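Local atomic coordinates of putative regulatory protein (Streptomyces coelicolor A3, PDB entry 2PZ9), a protein that probably binds DNA through a helix-turn-helix domain and regulates transcription, as members of the TetR family do. Residues A[37-40]-A[41-45]; A[76-79]-A[80-84]; A[115-118]-A[119-123]; A[171-174]-A[175-179]. All coordinates share one frame; numbering follows the deposited sequence.

Interaction 1: A[37-40]-A[41-45]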
loop_
_atom_site.group_PDB
_atom_site.type_symbol
_atom_site.label_atom_id
_atom_site.label_comp_id
_atom_site.label_asym_id
_atom_site.label_seq_id
_atom_site.Cartn_x
_atom_site.Cartn_y
_atom_site.Cartn_z
ATOM N N ALA A 37 5.018 -2.955 23.896
ATOM C CA ALA A 37 5.560 -4.021 23.046
ATOM C C ALA A 37 4.475 -5.029 22.688
ATOM O O ALA A 37 4.353 -5.429 21.534
ATOM C CB ALA A 37 6.716 -4.708 23.726
ATOM N N ALA A 38 3.682 -5.419 23.678
ATOM C CA ALA A 38 2.603 -6.378 23.479
ATOM C C ALA A 38 1.454 -5.783 22.680
ATOM O O ALA A 38 0.812 -6.487 21.901
ATOM C CB ALA A 38 2.103 -6.940 24.822
ATOM N N ALA A 39 1.187 -4.496 22.861
ATOM C CA ALA A 39 0.150 -3.839 22.067
ATOM C C ALA A 39 0.548 -3.743 20.581
ATOM O O ALA A 39 -0.303 -3.899 19.709
ATOM C CB ALA A 39 -0.209 -2.466 22.648
ATOM N N LYS A 40 1.838 -3.508 20.308
ATOM C CA LYS A 40 2.409 -3.490 18.954
ATOM C C LYS A 40 2.087 -4.765 18.201
ATOM O O LYS A 40 1.668 -4.735 17.043
ATOM C CB LYS A 40 3.921 -3.403 19.023
ATOM C CG LYS A 40 4.511 -2.045 18.842
ATOM C CD LYS A 40 5.846 -2.209 18.087
ATOM C CE LYS A 40 6.978 -1.318 18.627
ATOM N NZ LYS A 40 7.460 -1.750 19.973
ATOM N N GLU A 41 2.306 -5.893 18.861
ATOM C CA GLU A 41 2.207 -7.197 18.234
ATOM C C GLU A 41 0.738 -7.562 18.015
ATOM O O GLU A 41 0.398 -8.145 16.992
ATOM C CB GLU A 41 2.910 -8.198 19.126
ATOM C CG GLU A 41 3.447 -9.403 18.455
ATOM C CD GLU A 41 3.329 -10.641 19.355
ATOM O OE1 GLU A 41 3.459 -11.767 18.829
ATOM O OE2 GLU A 41 3.081 -10.498 20.588
ATOM N N GLU A 42 -0.122 -7.182 18.966
ATOM C CA GLU A 42 -1.588 -7.359 18.867
ATOM C C GLU A 42 -2.320 -6.441 17.869
ATOM O O GLU A 42 -3.307 -6.854 17.254
ATOM C CB GLU A 42 -2.239 -7.201 20.243
ATOM C CG GLU A 42 -3.778 -7.337 20.264
ATOM C CD GLU A 42 -4.264 -8.784 20.252
ATOM O OE1 GLU A 42 -3.443 -9.705 20.467
ATOM O OE2 GLU A 42 -5.476 -8.997 20.032
ATOM N N PHE A 43 -1.878 -5.195 17.735
ATOM C CA PHE A 43 -2.435 -4.305 16.717
ATOM C C PHE A 43 -2.052 -4.713 15.291
ATOM O O PHE A 43 -2.883 -4.678 14.399
ATOM C CB PHE A 43 -2.063 -2.841 16.980
ATOM C CG PHE A 43 -2.760 -2.227 18.188
ATOM C CD1 PHE A 43 -4.097 -2.538 18.490
ATOM C CD2 PHE A 43 -2.089 -1.309 19.008
ATOM C CE1 PHE A 43 -4.742 -1.955 19.609
ATOM C CE2 PHE A 43 -2.728 -0.730 20.116
ATOM C CZ PHE A 43 -4.060 -1.056 20.413
ATOM N N ALA A 44 -0.805 -5.114 15.077
ATOM C CA ALA A 44 -0.395 -5.583 13.767
ATOM C C ALA A 44 -1.223 -6.799 13.320
ATOM O O ALA A 44 -1.632 -6.880 12.171
ATOM C CB ALA A 44 1.100 -5.883 13.734
ATOM N N ARG A 45 -1.484 -7.722 14.240
ATOM C CA ARG A 45 -2.296 -8.906 13.976
ATOM C C ARG A 45 -3.746 -8.602 13.652
ATOM O O ARG A 45 -4.256 -8.996 12.619
ATOM C CB ARG A 45 -2.280 -9.812 15.199
ATOM C CG ARG A 45 -1.623 -11.143 14.995
ATOM C CD ARG A 45 -1.403 -11.830 16.336
ATOM N NE ARG A 45 -0.222 -12.691 16.297
ATOM C CZ ARG A 45 1.039 -12.256 16.360
ATOM N NH1 ARG A 45 1.312 -10.952 16.462
ATOM N NH2 ARG A 45 2.039 -13.127 16.304
#

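Interaction 2: A[76-79]-A[80-84]. With SO4 (sulfate ion), chain C.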
loop_
_atom_site.group_PDB
_atom_site.type_symbol
_atom_site.label_atom_id
_atom_site.label_comp_id
_atom_site.label_asym_id
_atom_site.label_seq_id
_atom_site.Cartn_x
_atom_site.Cartn_y
_atom_site.Cartn_z
ATOM N N ALA A 76 -7.082 4.833 22.636
ATOM C CA ALA A 76 -5.998 5.634 23.192
ATOM C C ALA A 76 -4.669 4.891 23.162
ATOM O O ALA A 76 -3.638 5.466 22.838
ATOM C CB ALA A 76 -6.337 6.084 24.608
ATOM N N LEU A 77 -4.709 3.605 23.488
ATOM C CA LEU A 77 -3.537 2.768 23.466
ATOM C C LEU A 77 -2.992 2.679 22.054
ATOM O O LEU A 77 -1.803 2.929 21.842
ATOM C CB LEU A 77 -3.869 1.383 24.011
ATOM C CG LEU A 77 -2.802 0.274 24.034
ATOM C CD1 LEU A 77 -1.498 0.700 24.680
ATOM C CD2 LEU A 77 -3.323 -0.966 24.710
ATOM N N TYR A 78 -3.851 2.339 21.086
ATOM C CA TYR A 78 -3.431 2.393 19.685
ATOM C C TYR A 78 -2.722 3.721 19.381
ATOM O O TYR A 78 -1.558 3.712 18.956
ATOM C CB TYR A 78 -4.573 2.146 18.685
ATOM C CG TYR A 78 -4.080 2.177 17.228
ATOM C CD1 TYR A 78 -4.186 3.346 16.439
ATOM C CD2 TYR A 78 -3.485 1.043 16.641
ATOM C CE1 TYR A 78 -3.724 3.378 15.120
ATOM C CE2 TYR A 78 -3.021 1.061 15.311
ATOM C CZ TYR A 78 -3.139 2.229 14.561
ATOM O OH TYR A 78 -2.659 2.241 13.248
ATOM N N ALA A 79 -3.404 4.844 19.628
ATOM C CA ALA A 79 -2.885 6.161 19.248
ATOM C C ALA A 79 -1.448 6.302 19.708
ATOM O O ALA A 79 -0.565 6.661 18.919
ATOM C CB ALA A 79 -3.761 7.295 19.812
ATOM N N HIS A 80 -1.234 5.961 20.984
ATOM C CA HIS A 80 0.078 6.013 21.630
ATOM C C HIS A 80 1.116 5.195 20.866
ATOM O O HIS A 80 2.212 5.689 20.541
ATOM C CB HIS A 80 -0.024 5.516 23.058
ATOM C CG HIS A 80 1.229 5.704 23.853
ATOM N ND1 HIS A 80 1.635 6.934 24.325
ATOM C CD2 HIS A 80 2.161 4.814 24.276
ATOM C CE1 HIS A 80 2.768 6.797 24.994
ATOM N NE2 HIS A 80 3.108 5.520 24.984
ATOM N N VAL A 81 0.747 3.959 20.565
ATOM C CA VAL A 81 1.615 3.063 19.856
ATOM C C VAL A 81 1.985 3.604 18.475
ATOM O O VAL A 81 3.164 3.594 18.105
ATOM C CB VAL A 81 0.979 1.699 19.749
ATOM C CG1 VAL A 81 1.868 0.782 18.957
ATOM C CG2 VAL A 81 0.715 1.137 21.153
ATOM N N ALA A 82 0.984 4.096 17.742
ATOM C CA ALA A 82 1.179 4.674 16.415
ATOM C C ALA A 82 2.159 5.836 16.486
ATOM O O ALA A 82 3.189 5.798 15.803
ATOM C CB ALA A 82 -0.138 5.118 15.823
ATOM N N GLU A 83 1.852 6.849 17.308
ATOM C CA GLU A 83 2.783 7.959 17.583
ATOM C C GLU A 83 4.210 7.448 17.770
ATOM O O GLU A 83 5.112 7.770 16.993
ATOM C CB GLU A 83 2.373 8.713 18.847
ATOM C CG GLU A 83 1.167 9.636 18.687
ATOM C CD GLU A 83 0.498 10.022 20.034
ATOM O OE1 GLU A 83 1.167 10.672 20.889
ATOM O OE2 GLU A 83 -0.708 9.681 20.236
ATOM N N ARG A 84 4.383 6.634 18.808
ATOM C CA ARG A 84 5.659 6.031 19.154
ATOM C C ARG A 84 6.302 5.433 17.895
ATOM O O ARG A 84 7.493 5.630 17.659
ATOM C CB ARG A 84 5.467 4.972 20.267
ATOM C CG ARG A 84 6.535 4.961 21.381
ATOM C CD ARG A 84 6.188 5.880 22.603
ATOM N NE ARG A 84 7.181 5.826 23.704
ATOM C CZ ARG A 84 7.083 6.477 24.875
ATOM N NH1 ARG A 84 6.041 7.253 25.154
ATOM N NH2 ARG A 84 8.041 6.363 25.789
HETATM S S SO4 C . 10.006 2.611 25.462
HETATM O O1 SO4 C . 10.268 2.633 26.897
HETATM O O2 SO4 C . 9.921 3.983 24.948
HETATM O O3 SO4 C . 11.106 1.906 24.808
HETATM O O4 SO4 C . 8.731 1.928 25.206
#

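Interaction 3: A[115-118]-A[119-123]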
loop_
_atom_site.group_PDB
_atom_site.type_symbol
_atom_site.label_atom_id
_atom_site.label_comp_id
_atom_site.label_asym_id
_atom_site.label_seq_id
_atom_site.Cartn_x
_atom_site.Cartn_y
_atom_site.Cartn_z
ATOM N N PRO A 115 8.162 -5.531 9.854
ATOM C CA PRO A 115 7.054 -5.855 8.963
ATOM C C PRO A 115 5.738 -5.387 9.556
ATOM O O PRO A 115 4.840 -4.941 8.839
ATOM C CB PRO A 115 7.075 -7.389 8.912
ATOM C CG PRO A 115 8.439 -7.773 9.293
ATOM C CD PRO A 115 8.912 -6.741 10.250
ATOM N N ASP A 116 5.647 -5.471 10.874
ATOM C CA ASP A 116 4.413 -5.193 11.576
ATOM C C ASP A 116 4.153 -3.700 11.877
ATOM O O ASP A 116 3.055 -3.340 12.308
ATOM C CB ASP A 116 4.356 -6.054 12.834
ATOM C CG ASP A 116 5.491 -5.755 13.799
ATOM O OD1 ASP A 116 6.491 -5.084 13.412
ATOM O OD2 ASP A 116 5.365 -6.201 14.970
ATOM N N HIS A 117 5.138 -2.834 11.643
ATOM C CA HIS A 117 4.886 -1.393 11.690
ATOM C C HIS A 117 3.976 -1.120 10.524
ATOM O O HIS A 117 2.994 -0.365 10.632
ATOM C CB HIS A 117 6.182 -0.578 11.546
ATOM C CG HIS A 117 5.974 0.915 11.426
ATOM N ND1 HIS A 117 6.881 1.837 11.922
ATOM C CD2 HIS A 117 4.973 1.647 10.864
ATOM C CE1 HIS A 117 6.449 3.065 11.671
ATOM N NE2 HIS A 117 5.290 2.978 11.034
ATOM N N TYR A 118 4.308 -1.758 9.410
ATOM C CA TYR A 118 3.537 -1.593 8.205
ATOM C C TYR A 118 2.072 -2.042 8.378
ATOM O O TYR A 118 1.152 -1.299 8.018
ATOM C CB TYR A 118 4.203 -2.311 7.037
ATOM C CG TYR A 118 3.406 -2.152 5.772
ATOM C CD1 TYR A 118 3.522 -1.000 4.996
ATOM C CD2 TYR A 118 2.487 -3.132 5.370
ATOM C CE1 TYR A 118 2.782 -0.835 3.837
ATOM C CE2 TYR A 118 1.727 -2.968 4.213
ATOM C CZ TYR A 118 1.890 -1.815 3.451
ATOM O OH TYR A 118 1.158 -1.651 2.298
ATOM N N ARG A 119 1.873 -3.244 8.928
ATOM C CA ARG A 119 0.535 -3.774 9.228
ATOM C C ARG A 119 -0.203 -2.812 10.115
ATOM O O ARG A 119 -1.359 -2.476 9.876
ATOM C CB ARG A 119 0.619 -5.067 10.013
ATOM C CG ARG A 119 1.144 -6.249 9.292
ATOM C CD ARG A 119 0.409 -7.441 9.830
ATOM N NE ARG A 119 -0.527 -7.951 8.836
ATOM C CZ ARG A 119 -1.689 -8.560 9.083
ATOM N NH1 ARG A 119 -2.144 -8.738 10.320
ATOM N NH2 ARG A 119 -2.415 -8.988 8.062
ATOM N N LEU A 120 0.485 -2.383 11.157
ATOM C CA LEU A 120 -0.110 -1.524 12.155
ATOM C C LEU A 120 -0.544 -0.149 11.627
ATOM O O LEU A 120 -1.631 0.317 11.996
ATOM C CB LEU A 120 0.783 -1.439 13.396
ATOM C CG LEU A 120 0.406 -0.490 14.512
ATOM C CD1 LEU A 120 1.015 -0.971 15.781
ATOM C CD2 LEU A 120 0.958 0.875 14.174
ATOM N N ILE A 121 0.238 0.504 10.769
ATOM C CA ILE A 121 -0.326 1.745 10.232
ATOM C C ILE A 121 -1.416 1.533 9.197
ATOM O O ILE A 121 -2.364 2.328 9.121
ATOM C CB ILE A 121 0.688 2.818 9.753
ATOM C CG1 ILE A 121 1.592 2.274 8.642
ATOM C CG2 ILE A 121 1.377 3.512 11.000
ATOM C CD1 ILE A 121 2.768 3.182 8.293
ATOM N N THR A 122 -1.297 0.456 8.424
ATOM C CA THR A 122 -2.322 0.121 7.424
ATOM C C THR A 122 -3.684 -0.131 8.084
ATOM O O THR A 122 -4.697 0.354 7.609
ATOM C CB THR A 122 -1.927 -1.106 6.582
ATOM O OG1 THR A 122 -0.573 -0.965 6.140
ATOM C CG2 THR A 122 -2.848 -1.258 5.383
ATOM N N TRP A 123 -3.708 -0.882 9.179
ATOM C CA TRP A 123 -4.936 -1.036 9.935
ATOM C C TRP A 123 -5.537 0.317 10.266
ATOM O O TRP A 123 -6.741 0.512 10.143
ATOM C CB TRP A 123 -4.655 -1.732 11.233
ATOM C CG TRP A 123 -4.470 -3.173 11.143
ATOM C CD1 TRP A 123 -3.299 -3.851 11.297
ATOM C CD2 TRP A 123 -5.488 -4.168 10.932
ATOM N NE1 TRP A 123 -3.519 -5.212 11.195
ATOM C CE2 TRP A 123 -4.853 -5.434 10.978
ATOM C CE3 TRP A 123 -6.874 -4.116 10.719
ATOM C CZ2 TRP A 123 -5.554 -6.632 10.813
ATOM C CZ3 TRP A 123 -7.569 -5.308 10.556
ATOM C CH2 TRP A 123 -6.904 -6.548 10.600
#

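Interaction 4: A[171-174]-A[175-179]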
loop_
_atom_site.group_PDB
_atom_site.type_symbol
_atom_site.label_atom_id
_atom_site.label_comp_id
_atom_site.label_asym_id
_atom_site.label_seq_id
_atom_site.Cartn_x
_atom_site.Cartn_y
_atom_site.Cartn_z
ATOM N N LEU A 171 5.674 9.310 -4.301
ATOM C CA LEU A 171 6.248 8.239 -5.107
ATOM C C LEU A 171 7.332 7.447 -4.378
ATOM O O LEU A 171 7.243 6.217 -4.236
ATOM C CB LEU A 171 6.831 8.789 -6.416
ATOM C CG LEU A 171 5.788 9.342 -7.400
ATOM C CD1 LEU A 171 6.437 10.285 -8.419
ATOM C CD2 LEU A 171 4.949 8.221 -8.070
ATOM N N ILE A 172 8.347 8.150 -3.905
ATOM C CA ILE A 172 9.459 7.469 -3.280
ATOM C C ILE A 172 9.034 6.632 -2.033
ATOM O O ILE A 172 9.443 5.471 -1.876
ATOM C CB ILE A 172 10.598 8.452 -3.005
ATOM C CG1 ILE A 172 11.093 9.018 -4.342
ATOM C CG2 ILE A 172 11.735 7.743 -2.257
ATOM C CD1 ILE A 172 12.090 10.134 -4.209
ATOM N N ASN A 173 8.214 7.220 -1.172
ATOM C CA ASN A 173 7.532 6.470 -0.147
ATOM C C ASN A 173 6.779 5.215 -0.610
ATOM O O ASN A 173 6.851 4.173 0.051
ATOM C CB ASN A 173 6.574 7.390 0.550
ATOM C CG ASN A 173 7.244 8.185 1.591
ATOM O OD1 ASN A 173 7.207 7.806 2.760
ATOM N ND2 ASN A 173 7.919 9.263 1.196
ATOM N N GLN A 174 6.046 5.323 -1.717
ATOM C CA GLN A 174 5.326 4.175 -2.273
ATOM C C GLN A 174 6.272 3.066 -2.634
ATOM O O GLN A 174 6.202 2.007 -2.040
ATOM C CB GLN A 174 4.544 4.537 -3.523
ATOM C CG GLN A 174 3.124 4.727 -3.270
ATOM C CD GLN A 174 2.405 3.504 -2.727
ATOM O OE1 GLN A 174 2.282 2.490 -3.398
ATOM N NE2 GLN A 174 1.873 3.630 -1.522
ATOM N N ILE A 175 7.150 3.341 -3.609
ATOM C CA ILE A 175 8.095 2.370 -4.185
ATOM C C ILE A 175 8.819 1.574 -3.100
ATOM O O ILE A 175 9.032 0.372 -3.246
ATOM C CB ILE A 175 9.175 3.066 -5.071
ATOM C CG1 ILE A 175 8.603 4.293 -5.763
ATOM C CG2 ILE A 175 9.697 2.152 -6.164
ATOM C CD1 ILE A 175 9.702 5.190 -6.410
ATOM N N ALA A 176 9.170 2.280 -2.025
ATOM C CA ALA A 176 9.887 1.744 -0.878
ATOM C C ALA A 176 9.104 0.695 -0.117
ATOM O O ALA A 176 9.697 -0.216 0.457
ATOM C CB ALA A 176 10.264 2.868 0.053
HETATM N N MSE A 177 7.782 0.817 -0.085
HETATM C CA MSE A 177 7.001 -0.193 0.594
HETATM C C MSE A 177 6.390 -1.163 -0.374
HETATM O O MSE A 177 5.386 -1.802 -0.099
HETATM C CB MSE A 177 5.978 0.440 1.480
HETATM C CG MSE A 177 6.609 1.154 2.648
HETATM SE SE MSE A 177 5.321 2.596 2.813
HETATM C CE MSE A 177 6.378 4.303 3.739
ATOM N N THR A 178 7.072 -1.272 -1.501
ATOM C CA THR A 178 6.771 -2.166 -2.604
ATOM C C THR A 178 6.499 -3.630 -2.224
ATOM O O THR A 178 5.574 -4.234 -2.752
ATOM C CB THR A 178 7.898 -2.055 -3.641
ATOM O OG1 THR A 178 7.471 -2.571 -4.887
ATOM C CG2 THR A 178 9.098 -2.813 -3.186
ATOM N N TRP A 179 7.285 -4.175 -1.300
ATOM C CA TRP A 179 7.213 -5.600 -0.944
ATOM C C TRP A 179 6.274 -5.893 0.219
ATOM O O TRP A 179 5.674 -6.975 0.297
ATOM C CB TRP A 179 8.611 -6.171 -0.713
ATOM C CG TRP A 179 9.325 -6.205 -2.010
ATOM C CD1 TRP A 179 10.324 -5.363 -2.431
ATOM C CD2 TRP A 179 9.041 -7.078 -3.119
ATOM N NE1 TRP A 179 10.702 -5.678 -3.730
ATOM C CE2 TRP A 179 9.929 -6.723 -4.172
ATOM C CE3 TRP A 179 8.136 -8.136 -3.319
ATOM C CZ2 TRP A 179 9.931 -7.386 -5.391
ATOM C CZ3 TRP A 179 8.144 -8.786 -4.518
ATOM C CH2 TRP A 179 9.033 -8.413 -5.544
#

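Interaction 1: A[37-40]-A[41-45]
Phe43 turns its ring back along helix 32-50 onto Ala39, one turn earlier. Its CB sits 3.4 Å from Ala39 O, and chi1 of -70° puts CG anti to its own carbonyl carbon, on the side that faces the preceding turn. From there CD2 passes 3.2 Å from Ala39 O, which lies oblique to the ring. One atom further out, CE2 lies 4.0 Å from Ala39 CB, with Ala39 O at about the same distance. Beyond this turn the ring meets the Tyr78 ring edge-to-face and touches Leu120 and Ala51. The methyl of Ala39 also packs on Ile56, Leu77 and Val81. This helix opens the DNA-binding domain of the TetR fold, and its buried side packs on helix 53-59, the first helix of the predicted helix-turn-helix motif (residues 52-71). On that side Glu42 forms a salt bridge through OE2 to Arg55, and the same oxygen accepts a hydrogen bond from Arg52 N. Beneath the side chains the helix keeps its i to i+4 bonding, with Phe43 N donating to Ala39 O over 2.8 Å. Glu41 N is held only weakly by Ala37 O, at 3.4 Å. Around the helix from Phe43, Arg45 grips Glu41 twice. Its NH1 donates to Glu41 O at 3.0 Å; that oxygen lies in the guanidinium plane, while NH1 stands above the carbonyl plane. Its NH2 makes a salt bridge to Glu41 OE1 at 3.2 Å.

Interaction 2: A[76-79]-A[80-84]
The Tyr78 ring is met obliquely by the methyl of Ala82, one turn on, with CE1 4.0 Å from Ala82 CB. With CG anti to the backbone N (chi1 -179°), the ring stands beside its own carbonyl carbon, from where it can meet that methyl. Its OH is hydrogen-bonded to Leu120 O, on helix 115-127. The imidazole of His80 meets the Phe71 ring with the two planes about 55° apart. The third flat group, the Arg84 guanidinium, takes a sulfate ion at its edge: NH2 donates to sulfate O2 at 3.1 Å, and this oxygen lies near the guanidinium plane. The anion, probably from the crystallisation liquor, is also hydrogen-bonded by Gln33 NE2. Tyr78, His80 and Arg84 all belong to helix 74-92, which in TetR-family proteins follows the helix-turn-helix and runs from the DNA-binding domain to the C-terminal domain. Leu77 and Val81 line the side turned to helix 32-50. Leu77 CD1 comes within 4.2 Å of Val81 CG2, the two side chains slanting across each other, and both also touch that helix, Leu77 on Phe43 and Val81 on Lys40. Towards the outside, Glu83, its CG beside the backbone N, runs extended back along the preceding turn and brings OE2 3.9 Å from Ala79 CB. Regular backbone bonds run beneath. Ala82 N donates to Tyr78 O over 2.8 Å, and Glu83 N to Ala79 O over 2.9 Å. Val81 N donates to Leu77 O at 3.0 Å.

Interaction 3: A[115-118]-A[119-123]
Tyr118 and Thr122, one helical turn apart, share the polar part of this contact. Tyr118 O takes two hydrogen bonds from the threonine, one from the backbone N at 3.0 Å and one from OG1 at 2.6 Å. The two donors approach from opposite faces of the carbonyl plane, OG1 standing 37° out of it. With chi1 of -47°, OG1 sits beside its own backbone N, the position from which it can turn back to this carbonyl. Further backbone bonds join Leu120 N to Asp116 O at 3.0 Å and, more weakly, Arg119 N to Pro115 O in the first turn of helix 115-127. Packing on rings comes next. The same Thr122 OG1 lies over one face of the Tyr118 ring, nearer its rim than its centre, with CE2 3.6 Å away. The His117 imidazole instead receives Ile121 at its edge, CD1 of the isoleucine lying near the ring plane and 3.7 Å from CD2. Polar ends bond to neighbouring helices: Arg119 NH1 and Trp123 NE1 both donate to Ala44 O on helix 32-50, while Arg119 NH2 donates to Leu126 O of the second subunit. Replacing Tyr118 by an alanine would probably leave Thr122 OG1 without the aromatic face beside it, although its bond to the backbone carbonyl could persist. One side of the helix is thus tied to the DNA-binding domain and to the partner subunit through bonds to backbone oxygens, whereas the threonine hydroxyl is satisfied within its own helix.

Interaction 4: A[171-174]-A[175-179]
Helix 165-176 of the TetR-type C-terminal domain gives way here to the short helix 178-181, weakly bonded at its start, and Met177, a selenomethionine in this crystal, meets Asn173 and Gln174 at the junction. Ala176 N still donates to Ile172 O at 3.2 Å in the i to i+4 pattern. At Met177 the bonding tightens: its N donates to Gln174 O at 2.8 Å from above the carbonyl plane, and reaches Asn173 O only weakly at 3.5 Å. The Met177 and Asn173 side chains lie side by side and point the same way, the methyl CE 3.7 Å from Asn173 OD1. The amide at the end of Asn173 uses ND2 to hydrogen-bond Leu169 O. Ile175 leaves the helix on another side and packs on Leu205 and Met212 of helix 198-212. Cutting Ile175 back to an alanine is likely to open a gap against these two residues. Across the dimer, Gln174 packs on Thr178 of the second subunit, and Thr178 on its Gln174. The chemistry is that of a buried helix break, where the i to i+3 bond at Met177 keeps its N-H paired as the regular i to i+4 bonding lapses.

In the fold
Interactions 1, 2 and 3 form one cluster, their centres 10 to 12 Å apart, in which the first helix of the DNA-binding domain, the helix leaving it and a helix of the C-terminal domain meet. Val81 is shared: its CG1 lies 3.9 Å from Lys40 CG and 3.7 Å from Leu120 CD1. Interaction 4 lies on the other side of the chain's centre from interactions 1 and 2, about 23 and 24 Å away, centre to centre. Interaction 3 joins it to them, with Tyr118 CE1 4.2 Å from Met177 CB. Interactions 3 and 4 both touch the second subunit, whereas the sulfate is bound at interaction 2.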